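Local coordinates for protein chinitase A (PDB 3EBV) that probably hydrolyses internal glycosidic bonds of chitin, this chain being the glycosyl hydrolase family 18 catalytic domain of a longer, probably secreted enzyme, at residues Ala132-Ser137 and Leu167-Ile172; Asp62-Asp67 and Arg109-Asp114; Val239-Leu244 and Asn285-His290. All coordinates share one frame; numbering follows the deposited sequence.

Contact 1. Residues Ala132-Ser137 and Leu167-Ile172; sequences ALRALS and LNVKDI
A bidentate salt bridge from Arg134 to Asp171, over a small apolar patch, ties helix 126-140 to the turn after helix 161-168 on the outside of the TIM barrel. The two groups meet end-on and nearly coplanar, with their planes 21° apart. Arg134 NH2 donates to the syn lone pair of Asp171 OD1, 2.7 Å away. Arg134 NH1 lies 2.9 Å from Asp171 OD2, also on the syn side, and both bonds are close to straight.

The same NH2 gives a more bent bond of 2.9 Å to Asn168 O, met in the carbonyl plane at the end of the helix. A water accepts from Arg134 NE at 2.8 Å. These partners fix the rotation of the guanidinium. The arginine's CB does not point across; a bend at the second torsion (chi2 -59°) turns its end toward Asp171. Val169 CA lies against one face of the guanidinium.

Beneath the charged layer, Leu133 CD1 touches Val169 CG2 at 4.2 Å. Farther along, Ile172 sets CD1 3.7 Å from Ser137 CB, and its CG2 is beside Ser137 OG.

Leu133, Val169 and Ile172 all rest on Leu146 of strand 145-148, the barrel strand that the chain runs through between these two helices. On another side of helix 126-140, Ala132, Ala135 and Leu136 pack against helix 94-111.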
ATOM      1  N   ALA A 132       2.070  -6.086 -17.918  1.00 12.78           N
ATOM      2  CA  ALA A 132       2.164  -4.619 -17.744  1.00 12.20           C
ATOM      3  C   ALA A 132       3.315  -4.234 -16.812  1.00 12.29           C
ATOM      4  O   ALA A 132       4.096  -3.310 -17.075  1.00 12.92           O
ATOM      5  CB  ALA A 132       0.848  -4.050 -17.240  1.00 13.29           C
ATOM      6  N   LEU A 133       3.416  -4.952 -15.695  1.00 11.39           N
ATOM      7  CA  LEU A 133       4.450  -4.627 -14.726  1.00 11.85           C
ATOM      8  C   LEU A 133       5.878  -4.916 -15.258  1.00 11.81           C
ATOM      9  O   LEU A 133       6.827  -4.197 -14.918  1.00 13.38           O
ATOM     10  CB  LEU A 133       4.209  -5.342 -13.363  1.00 11.76           C
ATOM     11  CG  LEU A 133       2.984  -4.787 -12.619  1.00 12.00           C
ATOM     12  CD1 LEU A 133       2.736  -5.688 -11.382  1.00 12.18           C
ATOM     13  CD2 LEU A 133       3.148  -3.325 -12.206  1.00 12.16           C
ATOM     14  N   ARG A 134       6.022  -5.994 -16.041  1.00 12.29           N
ATOM     15  CA  ARG A 134       7.341  -6.244 -16.657  1.00 12.48           C
ATOM     16  C   ARG A 134       7.691  -5.161 -17.675  1.00 13.81           C
ATOM     17  O   ARG A 134       8.841  -4.737 -17.732  1.00 14.56           O
ATOM     18  CB  ARG A 134       7.360  -7.633 -17.313  1.00 12.77           C
ATOM     19  CG  ARG A 134       7.340  -8.801 -16.286  1.00 12.56           C
ATOM     20  CD  ARG A 134       8.491  -8.756 -15.356  1.00 12.43           C
ATOM     21  NE  ARG A 134       8.480  -9.910 -14.444  1.00 12.38           N
ATOM     22  CZ  ARG A 134       9.375 -10.134 -13.477  1.00 13.02           C
ATOM     23  NH1 ARG A 134      10.351  -9.255 -13.218  1.00 12.12           N
ATOM     24  NH2 ARG A 134       9.269 -11.231 -12.707  1.00 13.08           N
ATOM     25  N   ALA A 135       6.693  -4.726 -18.436  1.00 13.66           N
ATOM     26  CA  ALA A 135       6.940  -3.613 -19.403  1.00 13.99           C
ATOM     27  C   ALA A 135       7.366  -2.336 -18.665  1.00 15.67           C
ATOM     28  O   ALA A 135       8.308  -1.627 -19.050  1.00 16.09           O
ATOM     29  CB  ALA A 135       5.711  -3.374 -20.243  1.00 14.96           C
ATOM     30  N   LEU A 136       6.677  -2.044 -17.557  1.00 14.55           N
ATOM     31  CA  LEU A 136       6.991  -0.864 -16.742  1.00 14.32           C
ATOM     32  C   LEU A 136       8.365  -0.987 -16.116  1.00 14.91           C
ATOM     33  O   LEU A 136       9.163  -0.045 -16.133  1.00 15.57           O
ATOM     34  CB  LEU A 136       5.932  -0.691 -15.643  1.00 13.88           C
ATOM     35  CG  LEU A 136       6.093   0.514 -14.721  1.00 13.93           C
ATOM     36  CD1 LEU A 136       6.217   1.872 -15.450  1.00 14.76           C
ATOM     37  CD2 LEU A 136       4.920   0.563 -13.686  1.00 13.21           C
ATOM     38  N   SER A 137       8.673  -2.153 -15.531  1.00 14.10           N
ATOM     39  CA  SER A 137       9.981  -2.394 -14.948  1.00 14.29           C
ATOM     40  C   SER A 137      11.138  -2.211 -15.973  1.00 14.25           C
ATOM     41  O   SER A 137      12.206  -1.706 -15.622  1.00 16.07           O
ATOM     42  CB  SER A 137      10.016  -3.829 -14.343  1.00 14.43           C
ATOM     43  OG  SER A 137      11.260  -4.166 -13.762  1.00 14.06           O
ATOM     44  N   LEU A 167       3.465 -13.061  -6.915  1.00 10.57           N
ATOM     45  CA  LEU A 167       4.444 -14.136  -7.076  1.00 11.65           C
ATOM     46  C   LEU A 167       5.154 -14.033  -8.444  1.00 10.77           C
ATOM     47  O   LEU A 167       6.384 -14.212  -8.499  1.00 12.25           O
ATOM     48  CB  LEU A 167       3.766 -15.494  -6.923  1.00 11.71           C
ATOM     49  CG  LEU A 167       3.318 -15.792  -5.466  1.00 13.16           C
ATOM     50  CD1 LEU A 167       2.377 -16.998  -5.519  1.00 14.31           C
ATOM     51  CD2 LEU A 167       4.546 -16.010  -4.541  1.00 13.50           C
ATOM     52  N   ASN A 168       4.385 -13.704  -9.490  1.00 10.63           N
ATOM     53  CA  ASN A 168       4.987 -13.656 -10.844  1.00 12.11           C
ATOM     54  C   ASN A 168       6.055 -12.596 -10.893  1.00 12.99           C
ATOM     55  O   ASN A 168       7.052 -12.749 -11.617  1.00 14.09           O
ATOM     56  CB  ASN A 168       3.919 -13.322 -11.872  1.00 11.76           C
ATOM     57  CG  ASN A 168       2.952 -14.470 -12.133  1.00 10.98           C
ATOM     58  OD1 ASN A 168       3.171 -15.617 -11.663  1.00 12.23           O
ATOM     59  ND2 ASN A 168       1.891 -14.192 -12.900  1.00 10.63           N
ATOM     60  N   VAL A 169       5.835 -11.498 -10.153  1.00 11.61           N
ATOM     61  CA  VAL A 169       6.804 -10.370 -10.162  1.00 12.20           C
ATOM     62  C   VAL A 169       7.607 -10.246  -8.873  1.00 12.25           C
ATOM     63  O   VAL A 169       8.115  -9.165  -8.528  1.00 11.42           O
ATOM     64  CB  VAL A 169       6.140  -9.016 -10.583  1.00 12.46           C
ATOM     65  CG1 VAL A 169       5.357  -9.172 -11.877  1.00 12.09           C
ATOM     66  CG2 VAL A 169       5.182  -8.507  -9.453  1.00 12.50           C
ATOM     67  N   LYS A 170       7.781 -11.363  -8.158  1.00 12.37           N
ATOM     68  CA  LYS A 170       8.412 -11.312  -6.846  0.70 13.13           C
ATOM     69  C   LYS A 170       9.775 -10.634  -6.835  1.00 12.74           C
ATOM     70  O   LYS A 170      10.137  -9.926  -5.899  1.00 13.77           O
ATOM     71  CB  LYS A 170       8.511 -12.738  -6.279  0.70 13.49           C
ATOM     72  CG  LYS A 170       9.163 -12.799  -4.931  0.70 15.20           C
ATOM     73  CD  LYS A 170       9.205 -14.214  -4.385  0.70 18.70           C
ATOM     74  CE  LYS A 170       9.695 -14.202  -2.922  0.70 17.21           C
ATOM     75  NZ  LYS A 170      10.062 -15.608  -2.450  0.70 19.06           N
ATOM     76  N   ASP A 171      10.551 -10.854  -7.905  1.00 13.19           N
ATOM     77  CA  ASP A 171      11.909 -10.284  -7.952  1.00 14.16           C
ATOM     78  C   ASP A 171      11.947  -8.752  -8.146  1.00 15.18           C
ATOM     79  O   ASP A 171      13.022  -8.154  -7.973  1.00 16.49           O
ATOM     80  CB  ASP A 171      12.672 -10.945  -9.095  1.00 14.48           C
ATOM     81  CG  ASP A 171      11.907 -10.837 -10.392  1.00 18.35           C
ATOM     82  OD1 ASP A 171      10.862 -11.504 -10.524  1.00 23.12           O
ATOM     83  OD2 ASP A 171      12.305 -10.073 -11.261  1.00 23.23           O
ATOM     84  N   ILE A 172      10.801  -8.125  -8.452  1.00 13.77           N
ATOM     85  CA  ILE A 172      10.747  -6.654  -8.582  1.00 13.23           C
ATOM     86  C   ILE A 172       9.752  -6.009  -7.600  1.00 12.81           C
ATOM     87  O   ILE A 172       9.540  -4.787  -7.625  1.00 12.76           O
ATOM     88  CB  ILE A 172      10.399  -6.185 -10.021  1.00 12.97           C
ATOM     89  CG1 ILE A 172       9.107  -6.796 -10.534  1.00 12.55           C
ATOM     90  CG2 ILE A 172      11.586  -6.504 -10.968  1.00 14.57           C
ATOM     91  CD1 ILE A 172       8.577  -6.108 -11.825  1.00 13.55           C
TER
HETATM   92  O   HOH W   1       7.340 -12.408 -15.017  1.00 16.21           O

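Contact 2. Residues Asp62-Asp67 and Arg109-Asp114; sequences DQFKAD and REYGFD
Lys65 and Glu110 form a salt bridge, with Lys65 NZ 2.9 Å from Glu110 OE2. The amine comes from above the carboxylate plane, 58° out of it. Lys65 is extended beyond CG, while Glu110 bends at its second torsion (chi2 68°) and brings its carboxylate round to the amine. On the way, the lysine chain passes the Tyr111 ring, and Lys65 CE is 3.9 Å from Tyr111 CD1. With an alanine here in place of Lys65, Glu110 would probably lose this charged mate and a gap would open beside the Tyr111 ring.

Deeper in, Phe64 meets two aromatic side chains with its rim. Its CZ is 3.7 Å from Phe113 CZ. These two rings touch rim to rim, with planes at 76°, and neither lies over the other's face. Phe64 CE2 also touches Tyr111 CD1 at 3.9 Å.

The contact joins two successive helices of the TIM barrel, at the point where helix 94-111 ends and the chain turns into strand 115-120. Gly112 makes that turn with positive phi. Asp114 then opens the DxxDxDxE signature of family 18, carried by this strand; in the family its final glutamate is the catalytic acid. A water bridges the backbones at the turn, donating to Lys65 O at 2.9 Å and to Tyr111 O at 2.7 Å.

Within the second segment, Glu110 CG lies over one face of the Tyr111 ring, offset toward the rim. Tyr111 CB lies in the same way over a face of Phe113. Tyr111 also makes an edge-to-face pair with Phe49. Phe113 is set against Val78 and Ile80 of strand 77-84, and Phe64 packs on Ile23 and Leu51. Gln72, from the same helix as Lys65, gives NE2 to Gly112 O and to Asp114 OD2.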
ATOM      1  N   ASP A  62       4.175  23.070  -9.153  1.00 23.99           N
ATOM      2  CA  ASP A  62       5.565  23.340  -8.819  1.00 24.40           C
ATOM      3  C   ASP A  62       5.914  23.037  -7.354  1.00 23.23           C
ATOM      4  O   ASP A  62       6.972  22.480  -7.065  1.00 23.11           O
ATOM      5  CB  ASP A  62       5.937  24.785  -9.188  1.00 26.12           C
ATOM      6  CG  ASP A  62       6.223  24.963 -10.686  1.00 30.00           C
ATOM      7  OD1 ASP A  62       6.219  23.976 -11.469  1.00 33.30           O
ATOM      8  OD2 ASP A  62       6.463  26.125 -11.076  1.00 34.58           O
ATOM      9  N   GLN A  63       5.029  23.429  -6.435  1.00 22.52           N
ATOM     10  CA  GLN A  63       5.264  23.188  -5.016  1.00 21.47           C
ATOM     11  C   GLN A  63       5.184  21.678  -4.695  1.00 20.05           C
ATOM     12  O   GLN A  63       6.003  21.177  -3.933  1.00 19.94           O
ATOM     13  CB  GLN A  63       4.301  23.980  -4.136  1.00 22.95           C
ATOM     14  CG  GLN A  63       4.663  23.926  -2.674  1.00 25.52           C
ATOM     15  CD  GLN A  63       6.053  24.503  -2.382  1.00 30.06           C
ATOM     16  OE1 GLN A  63       6.983  23.785  -1.978  1.00 30.76           O
ATOM     17  NE2 GLN A  63       6.192  25.817  -2.581  1.00 30.82           N
ATOM     18  N   PHE A  64       4.219  21.008  -5.306  1.00 19.39           N
ATOM     19  CA  PHE A  64       4.087  19.523  -5.165  1.00 18.29           C
ATOM     20  C   PHE A  64       5.382  18.832  -5.629  1.00 18.70           C
ATOM     21  O   PHE A  64       5.997  18.027  -4.881  1.00 18.20           O
ATOM     22  CB  PHE A  64       2.882  19.059  -5.972  1.00 17.66           C
ATOM     23  CG  PHE A  64       2.735  17.561  -6.039  1.00 17.49           C
ATOM     24  CD1 PHE A  64       2.222  16.866  -4.935  1.00 17.82           C
ATOM     25  CD2 PHE A  64       3.106  16.859  -7.171  1.00 17.92           C
ATOM     26  CE1 PHE A  64       2.064  15.471  -4.976  1.00 16.98           C
ATOM     27  CE2 PHE A  64       2.974  15.473  -7.230  1.00 20.55           C
ATOM     28  CZ  PHE A  64       2.430  14.777  -6.119  1.00 18.93           C
ATOM     29  N   LYS A  65       5.847  19.189  -6.826  1.00 18.89           N
ATOM     30  CA  LYS A  65       7.098  18.622  -7.321  1.00 19.65           C
ATOM     31  C   LYS A  65       8.276  18.887  -6.395  1.00 19.51           C
ATOM     32  O   LYS A  65       9.122  18.011  -6.188  1.00 20.22           O
ATOM     33  CB  LYS A  65       7.415  19.100  -8.750  1.00 20.67           C
ATOM     34  CG  LYS A  65       6.485  18.584  -9.801  1.00 22.11           C
ATOM     35  CD  LYS A  65       6.970  19.042 -11.174  1.00 25.53           C
ATOM     36  CE  LYS A  65       6.022  18.622 -12.272  1.00 28.90           C
ATOM     37  NZ  LYS A  65       6.431  19.221 -13.604  1.00 32.08           N
ATOM     38  N   ALA A  66       8.343  20.111  -5.847  1.00 19.51           N
ATOM     39  CA  ALA A  66       9.406  20.476  -4.927  1.00 19.76           C
ATOM     40  C   ALA A  66       9.349  19.684  -3.614  1.00 19.03           C
ATOM     41  O   ALA A  66      10.373  19.258  -3.077  1.00 20.33           O
ATOM     42  CB  ALA A  66       9.363  22.009  -4.638  1.00 19.19           C
ATOM     43  N   ASP A  67       8.117  19.508  -3.121  1.00 19.74           N
ATOM     44  CA  ASP A  67       7.859  18.751  -1.905  1.00 18.81           C
ATOM     45  C   ASP A  67       8.263  17.273  -2.099  1.00 17.83           C
ATOM     46  O   ASP A  67       8.881  16.689  -1.209  1.00 17.92           O
ATOM     47  CB  ASP A  67       6.378  18.816  -1.565  1.00 18.80           C
ATOM     48  CG  ASP A  67       5.942  20.184  -0.995  1.00 20.12           C
ATOM     49  OD1 ASP A  67       6.817  21.060  -0.772  1.00 21.19           O
ATOM     50  OD2 ASP A  67       4.725  20.344  -0.771  1.00 20.23           O
ATOM     51  N   ARG A 109       7.927   9.972 -14.591  1.00 19.07           N
ATOM     52  CA  ARG A 109       8.966  10.876 -15.068  1.00 20.49           C
ATOM     53  C   ARG A 109       8.548  12.345 -14.943  1.00 20.68           C
ATOM     54  O   ARG A 109       9.382  13.162 -14.600  1.00 21.44           O
ATOM     55  CB  ARG A 109       9.291  10.554 -16.516  1.00 21.57           C
ATOM     56  CG  ARG A 109       9.974   9.220 -16.686  1.00 23.58           C
ATOM     57  CD  ARG A 109      11.353   9.210 -16.072  1.00 34.08           C
ATOM     58  NE  ARG A 109      12.276   9.996 -16.897  1.00 40.78           N
ATOM     59  CZ  ARG A 109      13.550  10.243 -16.599  1.00 44.87           C
ATOM     60  NH1 ARG A 109      14.096   9.772 -15.476  1.00 46.56           N
ATOM     61  NH2 ARG A 109      14.284  10.971 -17.437  1.00 46.61           N
ATOM     62  N   GLU A 110       7.279  12.645 -15.190  1.00 19.96           N
ATOM     63  CA  GLU A 110       6.790  14.026 -15.076  1.00 22.00           C
ATOM     64  C   GLU A 110       6.892  14.583 -13.666  1.00 22.22           C
ATOM     65  O   GLU A 110       7.285  15.744 -13.474  1.00 21.89           O
ATOM     66  CB  GLU A 110       5.363  14.167 -15.570  1.00 22.51           C
ATOM     67  CG  GLU A 110       4.755  15.568 -15.297  1.00 26.98           C
ATOM     68  CD  GLU A 110       5.397  16.698 -16.113  1.00 35.00           C
ATOM     69  OE1 GLU A 110       6.181  16.407 -17.051  1.00 38.31           O
ATOM     70  OE2 GLU A 110       5.111  17.886 -15.795  1.00 36.82           O
ATOM     71  N   TYR A 111       6.551  13.767 -12.662  1.00 20.64           N
ATOM     72  CA  TYR A 111       6.497  14.273 -11.280  1.00 20.64           C
ATOM     73  C   TYR A 111       7.639  13.826 -10.423  1.00 20.18           C
ATOM     74  O   TYR A 111       7.746  14.270  -9.279  1.00 21.55           O
ATOM     75  CB  TYR A 111       5.145  13.907 -10.618  1.00 21.51           C
ATOM     76  CG  TYR A 111       3.998  14.524 -11.350  1.00 21.73           C
ATOM     77  CD1 TYR A 111       3.615  15.859 -11.090  1.00 20.32           C
ATOM     78  CD2 TYR A 111       3.345  13.838 -12.361  1.00 20.91           C
ATOM     79  CE1 TYR A 111       2.588  16.443 -11.793  1.00 21.95           C
ATOM     80  CE2 TYR A 111       2.309  14.419 -13.076  1.00 22.47           C
ATOM     81  CZ  TYR A 111       1.941  15.742 -12.795  1.00 24.12           C
ATOM     82  OH  TYR A 111       0.907  16.292 -13.529  1.00 26.67           O
ATOM     83  N   GLY A 112       8.494  12.942 -10.946  1.00 19.75           N
ATOM     84  CA  GLY A 112       9.608  12.396 -10.210  1.00 19.30           C
ATOM     85  C   GLY A 112       9.263  11.264  -9.237  1.00 18.80           C
ATOM     86  O   GLY A 112      10.008  11.027  -8.293  1.00 19.78           O
ATOM     87  N   PHE A 113       8.181  10.536  -9.499  1.00 17.99           N
ATOM     88  CA  PHE A 113       7.819   9.446  -8.585  1.00 16.95           C
ATOM     89  C   PHE A 113       8.790   8.277  -8.679  1.00 17.14           C
ATOM     90  O   PHE A 113       9.338   7.988  -9.764  1.00 17.41           O
ATOM     91  CB  PHE A 113       6.414   8.952  -8.891  1.00 15.71           C
ATOM     92  CG  PHE A 113       5.318   9.984  -8.656  1.00 16.36           C
ATOM     93  CD1 PHE A 113       5.314  10.791  -7.511  1.00 20.02           C
ATOM     94  CD2 PHE A 113       4.295  10.137  -9.592  1.00 16.10           C
ATOM     95  CE1 PHE A 113       4.279  11.746  -7.321  1.00 19.54           C
ATOM     96  CE2 PHE A 113       3.254  11.059  -9.423  1.00 16.05           C
ATOM     97  CZ  PHE A 113       3.237  11.853  -8.262  1.00 17.36           C
ATOM     98  N   ASP A 114       8.997   7.597  -7.541  1.00 15.00           N
ATOM     99  CA  ASP A 114       9.898   6.456  -7.456  1.00 15.00           C
ATOM    100  C   ASP A 114       9.318   5.141  -7.973  1.00 13.70           C
ATOM    101  O   ASP A 114      10.051   4.149  -8.077  1.00 15.21           O
ATOM    102  CB  ASP A 114      10.378   6.272  -6.018  1.00 15.32           C
ATOM    103  CG  ASP A 114      11.120   7.478  -5.529  1.00 15.53           C
ATOM    104  OD1 ASP A 114      12.231   7.719  -6.089  1.00 18.31           O
ATOM    105  OD2 ASP A 114      10.599   8.210  -4.661  1.00 16.23           O
TER
HETATM  106  O   HOH W   2       9.537  15.869  -8.084  1.00 23.84           O

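Contact 3. Residues Val239-Leu244 and Asn285-His290; sequences VVNAAL and NSVGAH
Helices 239-244 and 285-290 run nearly parallel, with their axes 9.6 Å apart at closest approach and crossing at -18°. They belong to the outer ring of helices of a TIM barrel. Each lies on a longer helix, 237-249 and 282-292, and strand 267-271 falls between them in the sequence. The closest CA atoms are those of Asn241 and Val287, 6.3 Å apart.

The side chain of Asn241 points into the interface and lies on the His290 ring. Its CB sits over the centre of the ring, 3.6 Å from the centroid, in a CH-pi contact. The amide follows the ring plane, at 17° to it, and Asn241 CG is 3.4 Å from His290 CG. The group is therefore stacked on the imidazole.

Farther out, Asn241 ND2 gives a weak, bent hydrogen bond of 3.0 Å to Ser286 OG. The serine hydroxyl is brought to this side with OG anti to the backbone N (chi1 165°). Leu244 CD1 approaches the edge of the same imidazole, near its plane. The far nitrogen of that ring, His290 NE2, is hydrogen-bonded to Asp245 OD1, which also helps to fix the ring's rotation.

Toward the barrel, Val240 and Val287 cross at about a right angle, and Val240 CB is 4.0 Å from Val287 CG2. Val240 reaches on to Leu223 and Leu244 to Leu221, both of strand 219-224. Pro237 touches Ser286 and Val287 from the start of the first helix.

The amide oxygen is the less satisfied end of the asparagine: Asn241 OD1 is buried with no polar partner in the model, and its nearest neighbour across the contact is His290 CB at 3.2 Å.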
ATOM      1  N   VAL A 239      -2.558  -2.718  18.970  1.00 12.98           N
ATOM      2  CA  VAL A 239      -2.917  -3.982  18.296  1.00 12.35           C
ATOM      3  C   VAL A 239      -2.017  -4.223  17.064  1.00 12.27           C
ATOM      4  O   VAL A 239      -1.558  -5.354  16.815  1.00 11.07           O
ATOM      5  CB  VAL A 239      -4.422  -4.048  17.913  1.00 13.01           C
ATOM      6  CG1 VAL A 239      -4.728  -5.286  17.037  1.00 11.95           C
ATOM      7  CG2 VAL A 239      -5.314  -4.029  19.195  1.00 14.50           C
ATOM      8  N   VAL A 240      -1.797  -3.180  16.263  1.00 10.63           N
ATOM      9  CA  VAL A 240      -0.877  -3.313  15.144  1.00 10.27           C
ATOM     10  C   VAL A 240       0.509  -3.736  15.676  1.00 10.77           C
ATOM     11  O   VAL A 240       1.161  -4.640  15.114  1.00 10.93           O
ATOM     12  CB  VAL A 240      -0.694  -1.978  14.342  1.00 10.87           C
ATOM     13  CG1 VAL A 240       0.261  -2.203  13.168  1.00 11.56           C
ATOM     14  CG2 VAL A 240      -2.074  -1.455  13.874  1.00 11.75           C
ATOM     15  N   ASN A 241       0.980  -3.057  16.720  1.00 10.95           N
ATOM     16  CA  ASN A 241       2.327  -3.349  17.279  1.00 10.20           C
ATOM     17  C   ASN A 241       2.385  -4.764  17.836  1.00 10.28           C
ATOM     18  O   ASN A 241       3.396  -5.428  17.663  1.00 11.32           O
ATOM     19  CB  ASN A 241       2.694  -2.306  18.348  1.00 10.77           C
ATOM     20  CG  ASN A 241       2.800  -0.916  17.756  1.00 11.75           C
ATOM     21  OD1 ASN A 241       2.986  -0.760  16.541  1.00 11.92           O
ATOM     22  ND2 ASN A 241       2.732   0.113  18.619  1.00 13.93           N
ATOM     23  N   ALA A 242       1.293  -5.221  18.460  1.00 10.04           N
ATOM     24  CA  ALA A 242       1.254  -6.615  18.912  1.00 10.60           C
ATOM     25  C   ALA A 242       1.359  -7.594  17.748  1.00 10.84           C
ATOM     26  O   ALA A 242       2.081  -8.617  17.827  1.00 11.26           O
ATOM     27  CB  ALA A 242       0.017  -6.873  19.716  1.00 11.06           C
ATOM     28  N   ALA A 243       0.635  -7.334  16.664  1.00 10.06           N
ATOM     29  CA  ALA A 243       0.715  -8.233  15.521  1.00  9.73           C
ATOM     30  C   ALA A 243       2.144  -8.260  14.941  1.00 10.08           C
ATOM     31  O   ALA A 243       2.645  -9.301  14.514  1.00 10.07           O
ATOM     32  CB  ALA A 243      -0.308  -7.781  14.430  1.00 11.07           C
ATOM     33  N   LEU A 244       2.754  -7.077  14.850  1.00  9.50           N
ATOM     34  CA  LEU A 244       4.147  -6.998  14.378  1.00 10.30           C
ATOM     35  C   LEU A 244       5.067  -7.831  15.283  1.00 11.13           C
ATOM     36  O   LEU A 244       5.898  -8.563  14.759  1.00 12.01           O
ATOM     37  CB  LEU A 244       4.611  -5.533  14.341  1.00 11.39           C
ATOM     38  CG  LEU A 244       3.915  -4.672  13.264  1.00 10.89           C
ATOM     39  CD1 LEU A 244       4.308  -3.212  13.599  1.00 13.00           C
ATOM     40  CD2 LEU A 244       4.365  -5.069  11.866  1.00 10.85           C
ATOM     41  N   ASN A 285       2.592   8.057  15.101  1.00 11.91           N
ATOM     42  CA  ASN A 285       3.522   8.205  16.232  1.00 11.80           C
ATOM     43  C   ASN A 285       3.829   6.822  16.825  1.00 12.29           C
ATOM     44  O   ASN A 285       4.989   6.510  17.074  1.00 14.34           O
ATOM     45  CB  ASN A 285       2.961   9.118  17.316  1.00 12.79           C
ATOM     46  CG  ASN A 285       3.162  10.592  16.994  1.00 13.81           C
ATOM     47  OD1 ASN A 285       3.911  10.938  16.090  1.00 13.94           O
ATOM     48  ND2 ASN A 285       2.540  11.451  17.802  1.00 16.23           N
ATOM     49  N   SER A 286       2.799   6.018  17.066  1.00 11.09           N
ATOM     50  CA  SER A 286       3.004   4.767  17.835  1.00 11.31           C
ATOM     51  C   SER A 286       3.492   3.667  16.896  1.00 12.16           C
ATOM     52  O   SER A 286       4.484   2.993  17.214  1.00 12.46           O
ATOM     53  CB  SER A 286       1.719   4.357  18.516  1.00 11.44           C
ATOM     54  OG  SER A 286       1.835   2.999  18.959  1.00 13.16           O
ATOM     55  N   VAL A 287       2.790   3.438  15.780  1.00 11.90           N
ATOM     56  CA  VAL A 287       3.211   2.385  14.825  1.00 11.50           C
ATOM     57  C   VAL A 287       4.549   2.723  14.197  1.00 13.02           C
ATOM     58  O   VAL A 287       5.414   1.850  14.036  1.00 13.24           O
ATOM     59  CB  VAL A 287       2.113   2.100  13.771  1.00 11.80           C
ATOM     60  CG1 VAL A 287       2.599   1.034  12.784  1.00 12.84           C
ATOM     61  CG2 VAL A 287       0.827   1.723  14.477  1.00 11.35           C
ATOM     62  N   GLY A 288       4.772   3.988  13.839  1.00 12.35           N
ATOM     63  CA  GLY A 288       6.076   4.370  13.269  1.00 13.67           C
ATOM     64  C   GLY A 288       7.240   4.090  14.215  1.00 14.45           C
ATOM     65  O   GLY A 288       8.250   3.505  13.788  1.00 16.25           O
ATOM     66  N   ALA A 289       7.098   4.488  15.484  1.00 14.44           N
ATOM     67  CA  ALA A 289       8.156   4.236  16.466  1.00 15.07           C
ATOM     68  C   ALA A 289       8.379   2.719  16.554  1.00 15.47           C
ATOM     69  O   ALA A 289       9.523   2.258  16.620  1.00 16.44           O
ATOM     70  CB  ALA A 289       7.777   4.782  17.837  1.00 15.87           C
ATOM     71  N   HIS A 290       7.291   1.950  16.546  1.00 14.22           N
ATOM     72  CA  HIS A 290       7.433   0.497  16.749  1.00 14.33           C
ATOM     73  C   HIS A 290       8.111  -0.167  15.560  1.00 15.14           C
ATOM     74  O   HIS A 290       9.017  -1.024  15.719  1.00 15.51           O
ATOM     75  CB  HIS A 290       6.085  -0.149  17.003  1.00 13.92           C
ATOM     76  CG  HIS A 290       6.198  -1.435  17.753  1.00 13.98           C
ATOM     77  ND1 HIS A 290       6.431  -1.460  19.116  1.00 16.41           N
ATOM     78  CD2 HIS A 290       6.132  -2.729  17.352  1.00 14.06           C
ATOM     79  CE1 HIS A 290       6.487  -2.723  19.520  1.00 18.11           C
ATOM     80  NE2 HIS A 290       6.316  -3.511  18.471  1.00 14.97           N
TER

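All three contacts join helices around one TIM barrel, closing along the chain in the order 2, 1, 3. Contacts 1 and 2 are the nearer pair, with centres 24 Å apart and nearest atoms about 8 Å apart. Helix 94-111 links them: its end takes part in contact 2, and its side packs against helix 126-140 of contact 1. Contact 3 lies about 30 Å from both, centre to centre, and across the chain's centre from contact 1. In this family the active site is at the C-terminal ends of the barrel strands. Contact 2 sits where the chain enters strand 115-120, and the turn of contact 1 precedes strand 175-179, so both lie toward the other end.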